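DTDP Sugar Isomerase (Desulfovibrio desulfuricans subsp. desulfuricans str. G20, PDB 3EJK) probably catalyses the epimerisation of dTDP-4-dehydro-6-deoxy-alpha-D-glucose at C3' and C5' to give dTDP-4-dehydro-beta-L-rhamnose. Local coordinates at residues E21-S26 against V87-G92. Sequence-based numbering, arbitrary orientation. Where two conformers were deposited one is given.
Sequences EGAQLS and VVLYDG
Ala23 and Leu89 meet between the two antiparallel sheets of the cupin jelly-roll barrel, and they illustrate how facing sheets are joined by side chains rather than by backbone hydrogen bonds. Segment 21-26 runs into strand 24-31 of one sheet, while 87-92 continues strand 84-90 of the other sheet into the following loop. The two chains stay well apart, with 8.5 Å between CA of Ala23 and CA of Leu89. Both side chains are directed into this gap, and a single methyl-to-methyl touch spans it: CB of Ala23 lies 3.6 Å from CD1 of Leu89. In Leu89 the CG atom stands anti to the carbonyl carbon (chi1 -54°), and the extended second torsion (-171°) leaves CD1 as the branch that reaches across. The leucine also packs on Tyr124 of the neighbouring strand 123-128, within its own sheet.

Beyond this apolar spot the interface turns polar. Asp91 leans toward the backbone of Glu21, yet no direct hydrogen bond forms. Thr98 mediates instead, its OG1 bonded both to N of Glu21 and to OD2 of Asp91. Ser96 grips the same carboxylate oxygen, and Arg93 makes a second link, its NE in a salt bridge with OD1 of Asp91 and its NH2 hydrogen-bonded to O of Glu21. Directly, OD2 of Asp91 comes no nearer to N of Glu21 than 4.2 Å.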
loop_
_atom_site.group_PDB
_atom_site.type_symbol
_atom_site.label_atom_id
_atom_site.label_comp_id
_atom_site.label_asym_id
_atom_site.label_seq_id
_atom_site.Cartn_x
_atom_site.Cartn_y
_atom_site.Cartn_z
ATOM N N GLU A 21 1.332 -13.523 -22.233
ATOM C CA GLU A 21 0.691 -14.662 -21.573
ATOM C C GLU A 21 0.858 -14.612 -20.074
ATOM O O GLU A 21 1.976 -14.474 -19.565
ATOM C CB GLU A 21 1.276 -15.989 -22.084
ATOM C CG GLU A 21 0.674 -17.200 -21.409
ATOM C CD GLU A 21 -0.757 -17.416 -21.838
ATOM O OE1 GLU A 21 -0.968 -17.639 -23.046
ATOM O OE2 GLU A 21 -1.662 -17.370 -20.983
ATOM N N GLY A 22 -0.264 -14.746 -19.402
ATOM C CA GLY A 22 -0.339 -14.786 -17.950
ATOM C C GLY A 22 -0.475 -13.441 -17.274
ATOM O O GLY A 22 -0.799 -13.352 -16.085
ATOM N N ALA A 23 -0.162 -12.389 -18.016
ATOM C CA ALA A 23 -0.287 -11.029 -17.471
ATOM C C ALA A 23 -1.781 -10.695 -17.486
ATOM O O ALA A 23 -2.490 -10.952 -18.459
ATOM C CB ALA A 23 0.507 -10.041 -18.265
ATOM N N GLN A 24 -2.267 -10.172 -16.376
ATOM C CA GLN A 24 -3.691 -9.864 -16.252
ATOM C C GLN A 24 -3.927 -8.551 -15.578
ATOM O O GLN A 24 -3.149 -8.089 -14.769
ATOM C CB GLN A 24 -4.408 -10.939 -15.437
ATOM C CG GLN A 24 -4.295 -12.345 -15.958
ATOM C CD GLN A 24 -4.960 -13.330 -15.014
ATOM O OE1 GLN A 24 -5.319 -12.981 -13.891
ATOM N NE2 GLN A 24 -5.120 -14.564 -15.460
ATOM N N LEU A 25 -5.064 -7.979 -15.913
ATOM C CA LEU A 25 -5.471 -6.705 -15.384
ATOM C C LEU A 25 -6.884 -6.839 -14.845
ATOM O O LEU A 25 -7.789 -7.297 -15.544
ATOM C CB LEU A 25 -5.382 -5.715 -16.529
ATOM C CG LEU A 25 -5.066 -4.255 -16.333
ATOM C CD1 LEU A 25 -3.782 -4.108 -15.536
ATOM C CD2 LEU A 25 -4.952 -3.653 -17.756
ATOM N N SER A 26 -7.059 -6.490 -13.580
ATOM C CA SER A 26 -8.376 -6.573 -12.978
ATOM C C SER A 26 -8.780 -5.293 -12.272
ATOM O O SER A 26 -7.951 -4.516 -11.786
ATOM C CB SER A 26 -8.459 -7.773 -12.024
ATOM O OG SER A 26 -7.458 -7.735 -11.023
ATOM N N VAL A 87 3.673 0.976 -17.211
ATOM C CA VAL A 87 4.365 -0.296 -17.060
ATOM C C VAL A 87 4.552 -0.942 -18.423
ATOM O O VAL A 87 3.674 -0.881 -19.276
ATOM C CB VAL A 87 3.581 -1.308 -16.184
ATOM C CG1 VAL A 87 4.418 -2.591 -15.972
ATOM C CG2 VAL A 87 3.163 -0.699 -14.848
ATOM N N VAL A 88 5.725 -1.522 -18.628
ATOM C CA VAL A 88 5.974 -2.300 -19.824
ATOM C C VAL A 88 6.438 -3.685 -19.428
ATOM O O VAL A 88 7.310 -3.853 -18.575
ATOM C CB VAL A 88 7.012 -1.679 -20.762
ATOM C CG1 VAL A 88 7.323 -2.648 -21.902
ATOM C CG2 VAL A 88 6.545 -0.318 -21.304
ATOM N N LEU A 89 5.830 -4.673 -20.069
ATOM C CA LEU A 89 6.149 -6.087 -19.839
ATOM C C LEU A 89 6.737 -6.646 -21.118
ATOM O O LEU A 89 6.313 -6.292 -22.200
ATOM C CB LEU A 89 4.888 -6.893 -19.469
ATOM C CG LEU A 89 4.041 -6.401 -18.285
ATOM C CD1 LEU A 89 2.994 -7.470 -17.957
ATOM C CD2 LEU A 89 4.916 -6.150 -17.109
ATOM N N TYR A 90 7.765 -7.471 -20.962
ATOM C CA TYR A 90 8.440 -8.136 -22.086
ATOM C C TYR A 90 8.603 -9.621 -21.824
ATOM O O TYR A 90 9.228 -10.036 -20.849
ATOM C CB TYR A 90 9.800 -7.526 -22.384
ATOM C CG TYR A 90 10.576 -8.380 -23.360
ATOM C CD1 TYR A 90 10.116 -8.570 -24.653
ATOM C CD2 TYR A 90 11.755 -9.004 -22.981
ATOM C CE1 TYR A 90 10.796 -9.361 -25.537
ATOM C CE2 TYR A 90 12.451 -9.780 -23.875
ATOM C CZ TYR A 90 11.967 -9.956 -25.140
ATOM O OH TYR A 90 12.650 -10.745 -26.015
ATOM N N ASP A 91 8.000 -10.402 -22.707
ATOM C CA ASP A 91 8.010 -11.868 -22.593
ATOM C C ASP A 91 9.270 -12.490 -23.184
ATOM O O ASP A 91 9.361 -12.750 -24.381
ATOM C CB ASP A 91 6.773 -12.451 -23.260
ATOM C CG ASP A 91 6.521 -13.883 -22.871
ATOM O OD1 ASP A 91 7.441 -14.525 -22.307
ATOM O OD2 ASP A 91 5.393 -14.358 -23.139
ATOM N N GLY A 92 10.218 -12.750 -22.295
ATOM C CA GLY A 92 11.491 -13.358 -22.662
ATOM C C GLY A 92 11.465 -14.873 -22.556
ATOM O O GLY A 92 12.475 -15.544 -22.757
#